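Local coordinates for protein ESXA (Geobacillus thermodenitrificans, PDB 3ZBH) that is of unknown function but, as a WXG100 family protein, is probably exported by a type VII secretion system, at residues T10-E13 with A18-Y21; E30-L35 with Q56-L61. All blocks are in the same frame, centred on the assembly; numbering follows the deposited sequence. Where two conformers were deposited one is given.

Interaction 1 (T10-E13 with A18-Y21); sequences TPEE and ARQY. With PO4 (phosphate ion), chain J; ACT (acetate ion), chain N; ACT (acetate ion), chain I.
Glu12 and Arg19 join hands on the outer surface of helix 11-45, seven residues or about two turns apart, near the start of the first helix of the WXG100 helical hairpin. The firmly held part is the helix end itself, a capping box. Thr10 at the N-cap accepts the amide of Glu13 on its hydroxyl (Glu13 N to Thr10 OG1, 3.2 Å), and the carboxylate of Glu13 returns the favour by taking Thr10 N at OE1, 3.0 Å away and met from above the carboxylate plane. The two bonds tie down backbone amides that lack a preceding turn. Further along the helix, Ala18 packs against Leu79 and His80 of helix 48-95, and Tyr21 against Leu72.

The outer side is looser, and Glu12 was modelled in two conformers. In the one described, CG stands anti to the backbone N (chi1 -178°) and a bend at chi2 swings the carboxylate along the helix. Its OE2 takes Arg19 NH2 at 3.0 Å in a salt bridge, nearly along the C-O axis and close to the guanidinium plane, with the two flat groups 25° apart. A water bridges the pair a second time, donating to Glu12 OE1 and accepting from Arg19 NH1. Around the helix, ions probably left from crystallisation sit on neighbouring side chains: Gln20 NE2 gives a hydrogen to a phosphate that Thr41 of the second subunit also binds, and Tyr21 OH binds an acetate. A different acetate takes Arg19 NH1 through its OXT, 2.7 Å away.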
# COMPACT_ATOMS: atom_id res chain seq x y z
N THR B 10 15.73 22.89 -5.47
CA THR B 10 17.10 22.40 -5.65
C THR B 10 17.15 20.94 -6.16
O THR B 10 16.22 20.16 -5.95
CB THR B 10 17.93 22.45 -4.33
OG1 THR B 10 17.43 21.47 -3.43
CG2 THR B 10 17.86 23.79 -3.68
N PRO B 11 18.25 20.56 -6.81
CA PRO B 11 18.38 19.17 -7.27
C PRO B 11 18.30 18.16 -6.12
O PRO B 11 17.70 17.11 -6.30
CB PRO B 11 19.74 19.15 -7.98
CG PRO B 11 19.99 20.57 -8.38
CD PRO B 11 19.30 21.44 -7.36
N GLU B 12 18.89 18.46 -4.96
CA GLU B 12 18.82 17.52 -3.83
C GLU B 12 17.40 17.33 -3.30
O GLU B 12 17.03 16.23 -2.91
CB GLU B 12 19.77 17.90 -2.68
CG GLU B 12 19.73 16.89 -1.51
CD GLU B 12 19.88 15.44 -1.96
OE1 GLU B 12 20.76 15.15 -2.81
OE2 GLU B 12 19.11 14.56 -1.47
N GLU B 13 16.60 18.40 -3.28
CA GLU B 13 15.19 18.27 -2.93
C GLU B 13 14.48 17.30 -3.86
O GLU B 13 13.74 16.44 -3.41
CB GLU B 13 14.47 19.63 -2.96
CG GLU B 13 14.81 20.50 -1.77
CD GLU B 13 14.58 21.99 -1.99
OE1 GLU B 13 14.06 22.39 -3.05
OE2 GLU B 13 14.93 22.77 -1.09
N ALA B 18 12.35 11.92 -5.32
CA ALA B 18 12.45 10.77 -6.24
C ALA B 18 12.67 9.47 -5.44
O ALA B 18 12.06 8.45 -5.72
CB ALA B 18 13.59 10.97 -7.20
N ARG B 19 13.55 9.54 -4.44
CA ARG B 19 13.83 8.35 -3.62
C ARG B 19 12.61 7.88 -2.84
O ARG B 19 12.38 6.69 -2.71
CB ARG B 19 15.03 8.57 -2.71
CG ARG B 19 16.37 8.42 -3.46
CD ARG B 19 17.56 8.32 -2.49
NE ARG B 19 17.66 9.52 -1.63
CZ ARG B 19 18.28 10.65 -1.97
NH1 ARG B 19 18.88 10.77 -3.15
NH2 ARG B 19 18.30 11.66 -1.12
N GLN B 20 11.79 8.81 -2.37
CA GLN B 20 10.53 8.45 -1.71
C GLN B 20 9.60 7.71 -2.65
O GLN B 20 8.99 6.69 -2.27
CB GLN B 20 9.80 9.69 -1.22
CG GLN B 20 10.51 10.47 -0.14
CD GLN B 20 9.59 11.54 0.39
OE1 GLN B 20 8.85 11.32 1.34
NE2 GLN B 20 9.58 12.68 -0.28
N TYR B 21 9.44 8.23 -3.87
CA TYR B 21 8.62 7.52 -4.86
C TYR B 21 9.13 6.09 -5.15
O TYR B 21 8.32 5.13 -5.22
CB TYR B 21 8.50 8.36 -6.14
CG TYR B 21 7.38 9.37 -6.01
CD1 TYR B 21 6.07 9.01 -6.27
CD2 TYR B 21 7.63 10.68 -5.57
CE1 TYR B 21 5.03 9.91 -6.12
CE2 TYR B 21 6.60 11.59 -5.43
CZ TYR B 21 5.31 11.20 -5.72
OH TYR B 21 4.27 12.08 -5.56
P PO4 J . 7.23 14.81 1.29
O1 PO4 J . 7.53 14.39 -0.14
O2 PO4 J . 6.29 15.98 1.30
O3 PO4 J . 8.54 15.21 1.94
O4 PO4 J . 6.58 13.66 2.03
C ACT N . 19.97 9.29 -6.38
O ACT N . 20.47 10.24 -7.04
OXT ACT N . 19.04 9.48 -5.56
CH3 ACT N . 20.49 7.90 -6.58
C ACT I . 1.30 11.60 -7.53
O ACT I . 0.35 12.41 -7.67
OXT ACT I . 1.88 11.48 -6.42
CH3 ACT I . 1.70 10.76 -8.71
O HOH W 1 20.97 12.44 -3.73

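Interaction 2 (E30-L35 with Q56-L61); sequences ELIARL and QQYQEL
Tyr58 reaches from helix 48-95 across to Ile32 and Leu35 on helix 11-45, one of the places where the two antiparallel arms of the WXG100 hairpin meet. The arms stand well apart here, with Leu35 CA and Tyr58 CA 8.9 Å from each other, and the long phenol spans the interval. With CG anti to the backbone N (chi1 175°), the ring is carried across to helix 11-45.

The van der Waals contacts lie along the outer part of the phenol. Leu35 sits obliquely to the ring, its CB 3.7 Å from Tyr58 CE1 and 3.4 Å from Tyr58 OH, while its branch Leu35 CD1 rests 4.0 Å from Tyr58 CE1. Ile32 approaches the end of the phenol instead, where its CG2 comes to 3.8 Å from Tyr58 OH. That isoleucine also packs on Arg62, Phe65 and Glu66 of the facing helix, while Met68 of the second subunit lies against Tyr58, so the ring is buried between three helices.

The polar contacts gather at the hydroxyl. The bond that satisfies it goes to Asp36 OD1, one residue past Leu35. A phenylalanine here would probably leave the Asp36 carboxylate without this partner and Tyr58's hold on helix 11-45 to van der Waals contact alone. Arg34, which points away from 56-61, makes a salt bridge through NE to Glu24 of the second subunit, its guanidinium lying over Leu31 CA. No hydrogen bond crosses between 30-35 and 56-61; the nearby carbonyl Ile32 O, 3.4 Å from Tyr58 OH, is a neighbour only.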
# COMPACT_ATOMS: atom_id res chain seq x y z
N GLU B 30 6.08 -5.28 -2.30
CA GLU B 30 6.31 -6.11 -1.10
C GLU B 30 4.99 -6.43 -0.40
O GLU B 30 4.74 -7.57 -0.01
CB GLU B 30 7.34 -5.47 -0.18
CG GLU B 30 8.72 -5.48 -0.84
CD GLU B 30 9.71 -4.61 -0.13
OE1 GLU B 30 9.41 -4.19 1.00
OE2 GLU B 30 10.80 -4.36 -0.69
N LEU B 31 4.14 -5.42 -0.27
CA LEU B 31 2.82 -5.62 0.34
C LEU B 31 1.97 -6.59 -0.47
O LEU B 31 1.36 -7.50 0.08
CB LEU B 31 2.11 -4.26 0.49
CG LEU B 31 0.64 -4.22 0.86
CD1 LEU B 31 0.40 -4.63 2.31
CD2 LEU B 31 0.18 -2.78 0.63
N ILE B 32 1.91 -6.41 -1.77
CA ILE B 32 1.15 -7.34 -2.59
C ILE B 32 1.63 -8.79 -2.44
O ILE B 32 0.83 -9.70 -2.26
CB ILE B 32 1.12 -6.91 -4.06
CG1 ILE B 32 0.29 -5.62 -4.20
CG2 ILE B 32 0.49 -8.01 -4.92
CD1 ILE B 32 -1.10 -5.68 -3.56
N ALA B 33 2.95 -8.99 -2.45
CA ALA B 33 3.53 -10.30 -2.23
C ALA B 33 3.10 -10.88 -0.88
O ALA B 33 2.72 -12.04 -0.81
CB ALA B 33 5.05 -10.20 -2.32
N ARG B 34 3.14 -10.08 0.18
CA ARG B 34 2.69 -10.55 1.50
C ARG B 34 1.19 -10.88 1.54
O ARG B 34 0.78 -11.94 2.09
CB ARG B 34 3.04 -9.57 2.62
CG ARG B 34 4.53 -9.34 2.84
CD ARG B 34 4.76 -8.56 4.13
NE ARG B 34 4.08 -7.25 4.17
CZ ARG B 34 4.57 -6.11 3.69
NH1 ARG B 34 5.76 -6.08 3.09
NH2 ARG B 34 3.88 -4.98 3.81
N LEU B 35 0.37 -10.00 0.98
CA LEU B 35 -1.07 -10.28 0.85
C LEU B 35 -1.36 -11.48 -0.06
O LEU B 35 -2.32 -12.19 0.16
CB LEU B 35 -1.81 -9.05 0.32
CG LEU B 35 -1.74 -7.80 1.21
CD1 LEU B 35 -2.54 -6.68 0.53
CD2 LEU B 35 -2.32 -8.10 2.59
N GLN B 56 -12.20 -12.81 -4.22
CA GLN B 56 -12.82 -12.12 -5.34
C GLN B 56 -12.61 -10.61 -5.24
O GLN B 56 -12.27 -9.98 -6.22
CB GLN B 56 -14.32 -12.48 -5.40
CG GLN B 56 -14.94 -12.38 -6.79
CD GLN B 56 -15.40 -10.97 -7.14
OE1 GLN B 56 -15.03 -10.43 -8.19
NE2 GLN B 56 -16.20 -10.37 -6.26
N GLN B 57 -12.78 -10.04 -4.05
CA GLN B 57 -12.55 -8.62 -3.83
C GLN B 57 -11.06 -8.27 -3.90
O GLN B 57 -10.69 -7.31 -4.54
CB GLN B 57 -13.08 -8.21 -2.46
CG GLN B 57 -14.60 -8.24 -2.38
CD GLN B 57 -15.08 -7.79 -1.03
OE1 GLN B 57 -14.83 -6.65 -0.61
NE2 GLN B 57 -15.74 -8.68 -0.32
N TYR B 58 -10.24 -9.07 -3.22
CA TYR B 58 -8.79 -8.92 -3.27
C TYR B 58 -8.26 -8.88 -4.71
O TYR B 58 -7.57 -7.91 -5.12
CB TYR B 58 -8.10 -10.03 -2.47
CG TYR B 58 -6.60 -9.94 -2.61
CD1 TYR B 58 -5.92 -8.86 -2.07
CD2 TYR B 58 -5.87 -10.90 -3.33
CE1 TYR B 58 -4.55 -8.72 -2.20
CE2 TYR B 58 -4.48 -10.80 -3.44
CZ TYR B 58 -3.84 -9.69 -2.88
OH TYR B 58 -2.48 -9.50 -2.99
N GLN B 59 -8.58 -9.91 -5.49
CA GLN B 59 -8.15 -9.97 -6.89
C GLN B 59 -8.71 -8.84 -7.77
O GLN B 59 -8.10 -8.48 -8.78
CB GLN B 59 -8.45 -11.34 -7.51
CG GLN B 59 -7.66 -12.50 -6.90
CD GLN B 59 -6.16 -12.46 -7.19
OE1 GLN B 59 -5.34 -12.82 -6.33
NE2 GLN B 59 -5.80 -12.02 -8.38
N GLU B 60 -9.86 -8.28 -7.40
CA GLU B 60 -10.37 -7.10 -8.09
C GLU B 60 -9.49 -5.86 -7.86
O GLU B 60 -9.37 -5.00 -8.73
CB GLU B 60 -11.82 -6.82 -7.65
CG GLU B 60 -12.63 -5.96 -8.61
CD GLU B 60 -12.69 -4.50 -8.21
OE1 GLU B 60 -13.13 -4.20 -7.08
OE2 GLU B 60 -12.30 -3.63 -9.04
N LEU B 61 -8.88 -5.77 -6.69
CA LEU B 61 -8.13 -4.58 -6.31
C LEU B 61 -6.65 -4.69 -6.64
O LEU B 61 -5.97 -3.68 -6.83
CB LEU B 61 -8.29 -4.32 -4.82
CG LEU B 61 -9.70 -3.98 -4.35
CD1 LEU B 61 -9.73 -3.94 -2.83
CD2 LEU B 61 -10.16 -2.65 -4.94

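How the interactions relate
Helix 11-45 carries both contacts in series: interaction 1 takes in the N-cap and first turns of it, while interaction 2 ties a later part of it to helix 48-95. Their centres are 29 Å apart, on opposite sides of the chain's centre, and their nearest atoms stay about 11 Å apart, so neither touches the other. They differ in kind, an exposed ion pair within one helix against a buried joint between two. What links them is the dimer, since each also meets the second subunit: Gln20 and Tyr21 pack on its Met38 and Ser39, Tyr58 and Leu61 on its Met68. Of the two, interaction 1 has the phosphate and acetates beside it, some shared with the second subunit.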